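Local coordinates for protein thiol-activated cytolysin (PDB 6NAL) that probably forms pores in target membranes as a member of the cholesterol-dependent cytolysin family, at residues V188-K194 against Q243-E249; V23-T27 against D155-L161; V102-A107 against I128-W132. All blocks are in the same frame, centred on the assembly; numbering follows the deposited sequence.

How the contacts relate
From the N terminus, the loop 23-27 comes first and waits until 155-161 for its partner, so contact 2 closes a long loop. Contact 3, between 102-107 and 128-132, is nested inside that loop and closes a short one of its own, joining a strand end and turn to helix 118-133. Contact 1 follows in series, pairing 188-194 with 243-249 in the large antiparallel sheet. Its Leu190 touches Leu159 of contact 2, with the two centres about 17 Å apart. Contact 3 lies about 30 Å from contact 1, centre to centre, yet reaches the same sheet, because strands 98-103 and 187-202 are neighbours. Contact 2 ties helix 156-163 to the loop ahead of strand 37-41.

Contact 1 of 3, residues V188-K194 against Q243-E249; sequences VYLIRFK and QIFLKFE
Val188 to Lys194 runs antiparallel to Gln243 to Glu249, the two short strand axes coming within 4.7 Å at 167°. Tyr189-Phe248, Ile191-Leu246 and Phe193-Ile244 are hydrogen-bonded pairs, each closed by two N-H to O bonds; that from Tyr189 N to Phe248 O measures 2.8 Å. Between them lie non-hydrogen-bonded pairs, where alpha hydrogens, such as that of Arg192 toward Ile244 O, approach the same carbonyls. The sheet continues on both flanks, with 147-152 hydrogen-bonded beside 188-194 and 287-294 beside 243-249; in relatives this central sheet extends into the pore barrel. One face carries Tyr189, Ile191, Phe193, Ile244, Leu246 and Phe248. Here Tyr189 and Phe248 lie alongside each other under helix 254-264, and the CD1 tip of Ile191 slants against the Phe248 ring, 3.4 Å from its CE1. Further along, Leu246 CD1 meets the edge of the Phe193 ring at CE1, 3.8 Å away. Tyr189 OH is held by Ser150. On the other face Arg192, its CG anti to the backbone N (chi1 -169°), runs beside Phe245 and lays CG over one face of that ring, 3.8 Å from the centroid, in a CH-pi contact. A bend at chi3 (52°) then turns the guanidinium toward Gln243, whose OE1 takes a weak bond from NH1 at 3.4 Å. Leu190 CD1 rests on Lys247 CB, 3.8 Å away. The chemistry therefore divides by face: aromatic and aliphatic packing on one; on the other, Val188, Leu190 and Phe245 mixed with Arg192, Lys194, Gln243, Lys247 and Glu249, where Arg192 methylenes cover Phe245 and the charged ends find Asn335 for Lys194, Glu249 for Lys247 and, weakly, Gln243 for Arg192.

Contact 2 of 3, residues V23-T27 against D155-L161; sequences VFNGT and DENELML
Thr27 OG1 is gripped from the helix start by two side chains. It donates to Asp155 OD2 at 2.5 Å, a length too uncertain to imply strength, on the syn side of the carboxylate but 29° out of its plane, and it accepts from Asn157 ND2 at 3.2 Å, close to the amide plane. Asp155 also serves as N-cap: its OD1 receives Glu158 N at 3.2 Å and, weakly, Asn157 N. With chi1 at 58°, its CG sits between the backbone N and the carbonyl carbon, which folds the carboxylate back over these amides, so one group caps the helix and holds the loop. Giving one bond and taking another, roughly at a tetrahedral angle, probably fixes the rotation of the threonine hydroxyl. The apolar half of the contact belongs to Phe24. Leu161 CD1 lies over one face of its ring, Asn157 O comes to the edge, and CE of Met160, a selenomethionine, reaches CE1 obliquely at 4.0 Å. The ring stands steeply to the Asn157 amide, the planes 79° apart. Phe59 adds an edge-to-face ring to Phe24, and Thr353 OG1 accepts from Thr27 N. Helix 156-163, which in relatives belongs to a segment that refolds into membrane hairpins, also touches strand 44-59 through Leu161 and Met160, strand 349-372 through Asn157 and Leu161, and helix 167-174 through Leu159 and Met160.

Contact 3 of 3, residues V102-A107 against I128-W132; sequences VDLPGA and ILSKW
Trp132 leans its indole against the turn that follows strand 98-103. From CB, a chi1 of -168° turns the indole away from its own backbone N and toward Leu104 to Ala107. On the pyrrole side, CD1 and NE1 pass the methyl of Ala107, whose CB is 3.8 Å from NE1. Further out, CZ2 comes to 3.8 Å from Pro105 O, while CE3 on the six-membered ring meets Leu104 CD2 at 4.0 Å, the two side chains running past one another head to tail. The same CD2 also touches Leu129 CD2 at 3.8 Å. One turn before Trp132, Ile128 CD1 and Val102 CG2 meet tip to tip, 3.6 Å apart. The type II turn from Leu104 to Ala107, closed by Ala107 N to Leu104 O, sets the residues that face the indole; no hydrogen bond crosses the contact. Strand 110-114 pairs with 98-103 and sends Ile110 and Phe112 to Ile128, so helix 118-133 packs on this hairpin, while Ala436 and Trp439 of the second subunit pack against Trp132 and Pro105 respectively.

Contact 1 of 3, residues V188-K194 against Q243-E249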
# COMPACT_ATOMS: atom_id res chain seq x y z
N VAL A 188 18.03 6.85 -9.95
CA VAL A 188 19.26 6.07 -10.12
C VAL A 188 19.13 4.70 -9.48
O VAL A 188 18.77 4.57 -8.31
CB VAL A 188 20.49 6.79 -9.52
CG1 VAL A 188 21.76 5.99 -9.71
CG2 VAL A 188 20.66 8.20 -10.09
N TYR A 189 19.48 3.67 -10.22
CA TYR A 189 19.58 2.34 -9.68
C TYR A 189 21.00 1.79 -9.83
O TYR A 189 21.62 1.91 -10.89
CB TYR A 189 18.56 1.46 -10.41
CG TYR A 189 18.34 0.13 -9.80
CD1 TYR A 189 17.47 -0.04 -8.76
CD2 TYR A 189 19.02 -0.95 -10.23
CE1 TYR A 189 17.27 -1.27 -8.17
CE2 TYR A 189 18.82 -2.22 -9.66
CZ TYR A 189 17.94 -2.36 -8.61
OH TYR A 189 17.75 -3.58 -8.02
N LEU A 190 21.49 1.11 -8.81
CA LEU A 190 22.88 0.67 -8.81
C LEU A 190 23.03 -0.80 -8.49
O LEU A 190 22.51 -1.29 -7.49
CB LEU A 190 23.70 1.47 -7.82
CG LEU A 190 25.21 1.47 -8.11
CD1 LEU A 190 25.50 2.40 -9.25
CD2 LEU A 190 25.93 1.92 -6.83
N ILE A 191 23.80 -1.49 -9.32
CA ILE A 191 24.15 -2.89 -9.12
C ILE A 191 25.65 -2.98 -8.93
O ILE A 191 26.42 -2.33 -9.65
CB ILE A 191 23.69 -3.73 -10.33
CG1 ILE A 191 22.17 -3.70 -10.46
CG2 ILE A 191 24.17 -5.19 -10.24
CD1 ILE A 191 21.68 -4.32 -11.74
N ARG A 192 26.07 -3.85 -8.01
CA ARG A 192 27.46 -4.16 -7.82
C ARG A 192 27.69 -5.65 -7.81
O ARG A 192 27.07 -6.36 -7.02
CB ARG A 192 27.97 -3.60 -6.51
CG ARG A 192 29.43 -3.68 -6.43
CD ARG A 192 29.97 -3.42 -5.06
NE ARG A 192 29.31 -4.23 -4.05
CZ ARG A 192 29.57 -4.14 -2.76
NH1 ARG A 192 30.49 -3.27 -2.36
NH2 ARG A 192 28.91 -4.91 -1.89
N PHE A 193 28.64 -6.10 -8.62
CA PHE A 193 29.19 -7.46 -8.56
C PHE A 193 30.55 -7.40 -7.88
O PHE A 193 31.41 -6.64 -8.31
CB PHE A 193 29.36 -8.05 -9.96
CG PHE A 193 28.06 -8.24 -10.71
CD1 PHE A 193 27.49 -7.20 -11.39
CD2 PHE A 193 27.46 -9.46 -10.75
CE1 PHE A 193 26.33 -7.34 -12.08
CE2 PHE A 193 26.30 -9.63 -11.44
CZ PHE A 193 25.71 -8.55 -12.11
N LYS A 194 30.75 -8.19 -6.82
CA LYS A 194 31.99 -8.10 -6.08
C LYS A 194 32.63 -9.46 -5.86
O LYS A 194 31.99 -10.36 -5.30
CB LYS A 194 31.77 -7.43 -4.72
CG LYS A 194 33.07 -7.19 -3.87
CD LYS A 194 32.70 -6.94 -2.38
CE LYS A 194 33.59 -5.85 -1.85
NZ LYS A 194 32.90 -4.87 -0.90
N GLN A 243 35.68 -5.72 -8.85
CA GLN A 243 34.44 -5.06 -8.53
C GLN A 243 33.91 -4.48 -9.84
O GLN A 243 34.65 -3.87 -10.61
CB GLN A 243 34.68 -4.01 -7.45
CG GLN A 243 33.54 -3.75 -6.55
CD GLN A 243 33.95 -3.10 -5.24
OE1 GLN A 243 33.28 -3.28 -4.23
NE2 GLN A 243 35.03 -2.32 -5.25
N ILE A 244 32.64 -4.72 -10.07
CA ILE A 244 31.92 -4.17 -11.20
C ILE A 244 30.70 -3.40 -10.67
O ILE A 244 29.91 -3.94 -9.89
CB ILE A 244 31.47 -5.28 -12.16
CG1 ILE A 244 32.73 -6.07 -12.56
CG2 ILE A 244 30.73 -4.66 -13.30
CD1 ILE A 244 32.40 -7.37 -13.23
N PHE A 245 30.53 -2.18 -11.15
CA PHE A 245 29.37 -1.36 -10.83
C PHE A 245 28.61 -1.09 -12.10
O PHE A 245 29.22 -0.74 -13.10
CB PHE A 245 29.80 -0.03 -10.21
CG PHE A 245 30.27 -0.14 -8.81
CD1 PHE A 245 31.60 -0.32 -8.54
CD2 PHE A 245 29.38 -0.04 -7.76
CE1 PHE A 245 32.05 -0.41 -7.22
CE2 PHE A 245 29.81 -0.14 -6.45
CZ PHE A 245 31.14 -0.32 -6.18
N LEU A 246 27.28 -1.23 -12.06
CA LEU A 246 26.40 -0.82 -13.14
C LEU A 246 25.43 0.25 -12.65
O LEU A 246 24.62 -0.00 -11.76
CB LEU A 246 25.60 -2.00 -13.68
CG LEU A 246 26.31 -2.95 -14.62
CD1 LEU A 246 26.96 -3.94 -13.70
CD2 LEU A 246 25.32 -3.53 -15.56
N LYS A 247 25.46 1.42 -13.27
CA LYS A 247 24.61 2.53 -12.88
C LYS A 247 23.54 2.70 -13.94
O LYS A 247 23.85 2.85 -15.12
CB LYS A 247 25.42 3.81 -12.73
CG LYS A 247 24.57 4.99 -12.35
CD LYS A 247 25.46 6.21 -12.03
CE LYS A 247 25.04 7.43 -12.86
NZ LYS A 247 25.11 7.09 -14.32
N PHE A 248 22.27 2.65 -13.52
CA PHE A 248 21.14 2.87 -14.41
C PHE A 248 20.46 4.18 -14.00
O PHE A 248 20.05 4.33 -12.85
CB PHE A 248 20.13 1.74 -14.32
CG PHE A 248 20.68 0.39 -14.57
CD1 PHE A 248 21.28 -0.34 -13.56
CD2 PHE A 248 20.59 -0.19 -15.83
CE1 PHE A 248 21.80 -1.60 -13.82
CE2 PHE A 248 21.08 -1.44 -16.07
CZ PHE A 248 21.69 -2.15 -15.07
N GLU A 249 20.36 5.10 -14.93
CA GLU A 249 19.83 6.44 -14.71
C GLU A 249 18.71 6.66 -15.73
O GLU A 249 18.85 6.29 -16.91
CB GLU A 249 20.93 7.49 -14.88
CG GLU A 249 20.71 8.75 -14.05
CD GLU A 249 21.89 9.75 -14.12
OE1 GLU A 249 21.81 10.71 -14.93
OE2 GLU A 249 22.87 9.59 -13.35

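Contact 2 of 3, residues V23-T27 against D155-L161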
# COMPACT_ATOMS: atom_id res chain seq x y z
N VAL A 23 31.95 7.81 14.17
CA VAL A 23 30.51 7.62 13.99
C VAL A 23 30.14 7.93 12.55
O VAL A 23 30.49 8.99 12.02
CB VAL A 23 29.68 8.53 14.93
CG1 VAL A 23 30.05 9.95 14.66
CG2 VAL A 23 28.16 8.33 14.68
N PHE A 24 29.43 7.00 11.90
CA PHE A 24 28.90 7.28 10.57
C PHE A 24 27.93 8.44 10.69
O PHE A 24 27.13 8.50 11.64
CB PHE A 24 28.20 6.04 9.98
CG PHE A 24 27.79 6.22 8.57
CD1 PHE A 24 28.69 6.03 7.53
CD2 PHE A 24 26.48 6.61 8.26
CE1 PHE A 24 28.28 6.21 6.19
CE2 PHE A 24 26.07 6.80 6.93
CZ PHE A 24 26.95 6.60 5.89
N ASN A 25 27.95 9.35 9.73
CA ASN A 25 26.90 10.34 9.69
C ASN A 25 26.12 10.29 8.39
O ASN A 25 26.66 10.55 7.30
CB ASN A 25 27.41 11.75 9.87
CG ASN A 25 26.27 12.75 9.83
OD1 ASN A 25 25.25 12.65 10.58
ND2 ASN A 25 26.39 13.69 8.89
N GLY A 26 24.83 9.97 8.50
CA GLY A 26 23.98 9.85 7.35
C GLY A 26 23.16 11.10 7.16
O GLY A 26 23.19 12.03 7.96
N THR A 27 22.46 11.11 6.04
CA THR A 27 21.46 12.12 5.77
C THR A 27 20.38 12.12 6.85
O THR A 27 19.93 11.08 7.33
CB THR A 27 20.84 11.83 4.41
OG1 THR A 27 21.90 11.56 3.48
CG2 THR A 27 19.99 12.98 3.91
N ASP A 155 20.88 9.17 -2.34
CA ASP A 155 21.99 10.14 -2.30
C ASP A 155 23.29 9.41 -1.97
O ASP A 155 23.32 8.18 -1.80
CB ASP A 155 21.71 11.27 -1.28
CG ASP A 155 21.48 10.76 0.16
OD1 ASP A 155 21.57 9.51 0.36
OD2 ASP A 155 21.18 11.60 1.06
N GLU A 156 24.37 10.19 -1.88
CA GLU A 156 25.70 9.60 -1.71
C GLU A 156 25.77 8.76 -0.44
O GLU A 156 26.57 7.82 -0.37
CB GLU A 156 26.77 10.69 -1.69
CG GLU A 156 27.01 11.40 -3.02
CD GLU A 156 26.19 12.71 -3.15
OE1 GLU A 156 25.22 12.91 -2.33
OE2 GLU A 156 26.49 13.53 -4.07
N ASN A 157 24.93 9.06 0.57
CA ASN A 157 25.10 8.36 1.84
C ASN A 157 24.42 7.01 1.84
O ASN A 157 24.86 6.09 2.52
CB ASN A 157 24.58 9.19 3.01
CG ASN A 157 25.57 10.27 3.45
OD1 ASN A 157 26.77 10.01 3.67
ND2 ASN A 157 25.06 11.48 3.57
N GLU A 158 23.31 6.90 1.12
CA GLU A 158 22.70 5.59 0.98
C GLU A 158 23.63 4.71 0.18
O GLU A 158 23.76 3.53 0.48
CB GLU A 158 21.32 5.67 0.31
CG GLU A 158 20.43 4.43 0.67
CD GLU A 158 19.22 4.16 -0.26
OE1 GLU A 158 18.81 5.08 -1.01
OE2 GLU A 158 18.69 3.01 -0.25
N LEU A 159 24.30 5.30 -0.81
CA LEU A 159 25.27 4.58 -1.63
C LEU A 159 26.38 4.03 -0.77
O LEU A 159 26.65 2.82 -0.79
CB LEU A 159 25.85 5.49 -2.71
CG LEU A 159 26.34 4.78 -3.97
CD1 LEU A 159 26.30 5.58 -5.25
CD2 LEU A 159 27.80 4.35 -3.75
N MSE A 160 27.03 4.88 -0.00
CA MSE A 160 28.18 4.43 0.76
C MSE A 160 27.77 3.34 1.70
O MSE A 160 28.44 2.36 1.85
CB MSE A 160 28.82 5.56 1.52
CG MSE A 160 29.80 6.39 0.68
SE MSE A 160 30.02 8.17 1.51
CE MSE A 160 30.55 7.63 3.28
N LEU A 161 26.61 3.49 2.32
CA LEU A 161 26.23 2.54 3.36
C LEU A 161 25.79 1.18 2.82
O LEU A 161 25.93 0.16 3.50
CB LEU A 161 25.11 3.14 4.19
CG LEU A 161 24.82 2.39 5.47
CD1 LEU A 161 26.07 2.28 6.34
CD2 LEU A 161 23.68 3.11 6.23

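Contact 3 of 3, residues V102-A107 against I128-W132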
# COMPACT_ATOMS: atom_id res chain seq x y z
N VAL A 102 49.30 -13.98 4.23
CA VAL A 102 48.54 -13.97 2.99
C VAL A 102 47.67 -15.20 2.98
O VAL A 102 48.18 -16.31 3.08
CB VAL A 102 49.45 -13.99 1.76
CG1 VAL A 102 48.63 -13.95 0.52
CG2 VAL A 102 50.44 -12.86 1.83
N ASP A 103 46.37 -15.02 2.81
CA ASP A 103 45.45 -16.14 2.76
C ASP A 103 45.02 -16.33 1.32
O ASP A 103 44.18 -15.57 0.81
CB ASP A 103 44.23 -15.89 3.64
CG ASP A 103 43.13 -16.91 3.36
OD1 ASP A 103 43.48 -18.11 3.18
OD2 ASP A 103 41.92 -16.50 3.30
N LEU A 104 45.63 -17.34 0.63
CA LEU A 104 45.09 -17.60 -0.69
C LEU A 104 44.27 -18.88 -0.68
O LEU A 104 44.69 -19.87 -0.09
CB LEU A 104 46.13 -17.74 -1.78
CG LEU A 104 47.08 -16.58 -1.81
CD1 LEU A 104 48.32 -17.05 -1.06
CD2 LEU A 104 47.43 -16.20 -3.21
N PRO A 105 43.17 -18.89 -1.43
CA PRO A 105 42.24 -20.03 -1.41
C PRO A 105 42.86 -21.25 -2.05
O PRO A 105 43.56 -21.16 -3.06
CB PRO A 105 41.03 -19.54 -2.23
CG PRO A 105 41.38 -18.09 -2.66
CD PRO A 105 42.89 -17.96 -2.53
N GLY A 106 42.62 -22.39 -1.42
CA GLY A 106 43.25 -23.62 -1.83
C GLY A 106 44.70 -23.77 -1.42
O GLY A 106 45.27 -24.84 -1.65
N ALA A 107 45.30 -22.73 -0.86
CA ALA A 107 46.68 -22.77 -0.41
C ALA A 107 46.72 -22.73 1.11
O ALA A 107 45.78 -22.28 1.76
CB ALA A 107 47.48 -21.59 -0.98
N ILE A 128 54.98 -13.88 -2.22
CA ILE A 128 54.08 -15.00 -2.00
C ILE A 128 53.15 -15.21 -3.20
O ILE A 128 52.81 -16.35 -3.55
CB ILE A 128 53.28 -14.78 -0.71
CG1 ILE A 128 54.28 -14.73 0.44
CG2 ILE A 128 52.23 -15.87 -0.52
CD1 ILE A 128 53.66 -14.41 1.75
N LEU A 129 52.67 -14.13 -3.80
CA LEU A 129 51.84 -14.25 -4.99
C LEU A 129 52.62 -14.89 -6.14
O LEU A 129 52.08 -15.73 -6.88
CB LEU A 129 51.32 -12.89 -5.42
CG LEU A 129 49.97 -12.42 -4.86
CD1 LEU A 129 49.71 -11.05 -5.42
CD2 LEU A 129 48.93 -13.38 -5.25
N SER A 130 53.88 -14.48 -6.32
CA SER A 130 54.72 -15.05 -7.36
C SER A 130 54.86 -16.55 -7.18
O SER A 130 54.66 -17.31 -8.12
CB SER A 130 56.08 -14.35 -7.36
OG SER A 130 55.92 -13.03 -7.84
N LYS A 131 55.15 -16.99 -5.96
CA LYS A 131 55.36 -18.41 -5.75
C LYS A 131 54.07 -19.17 -5.97
O LYS A 131 54.10 -20.35 -6.32
CB LYS A 131 55.92 -18.68 -4.35
CG LYS A 131 57.24 -17.91 -3.97
CD LYS A 131 58.17 -17.61 -5.16
CE LYS A 131 59.23 -16.53 -4.85
NZ LYS A 131 59.65 -16.54 -3.43
N TRP A 132 52.92 -18.51 -5.80
CA TRP A 132 51.70 -19.27 -5.98
C TRP A 132 51.34 -19.41 -7.44
O TRP A 132 50.89 -20.48 -7.86
CB TRP A 132 50.51 -18.66 -5.25
CG TRP A 132 49.35 -19.63 -5.21
CD1 TRP A 132 49.30 -20.87 -4.60
CD2 TRP A 132 48.09 -19.44 -5.82
NE1 TRP A 132 48.07 -21.44 -4.78
CE2 TRP A 132 47.30 -20.57 -5.52
CE3 TRP A 132 47.53 -18.41 -6.57
CZ2 TRP A 132 45.99 -20.70 -5.96
CZ3 TRP A 132 46.24 -18.53 -7.00
CH2 TRP A 132 45.48 -19.67 -6.71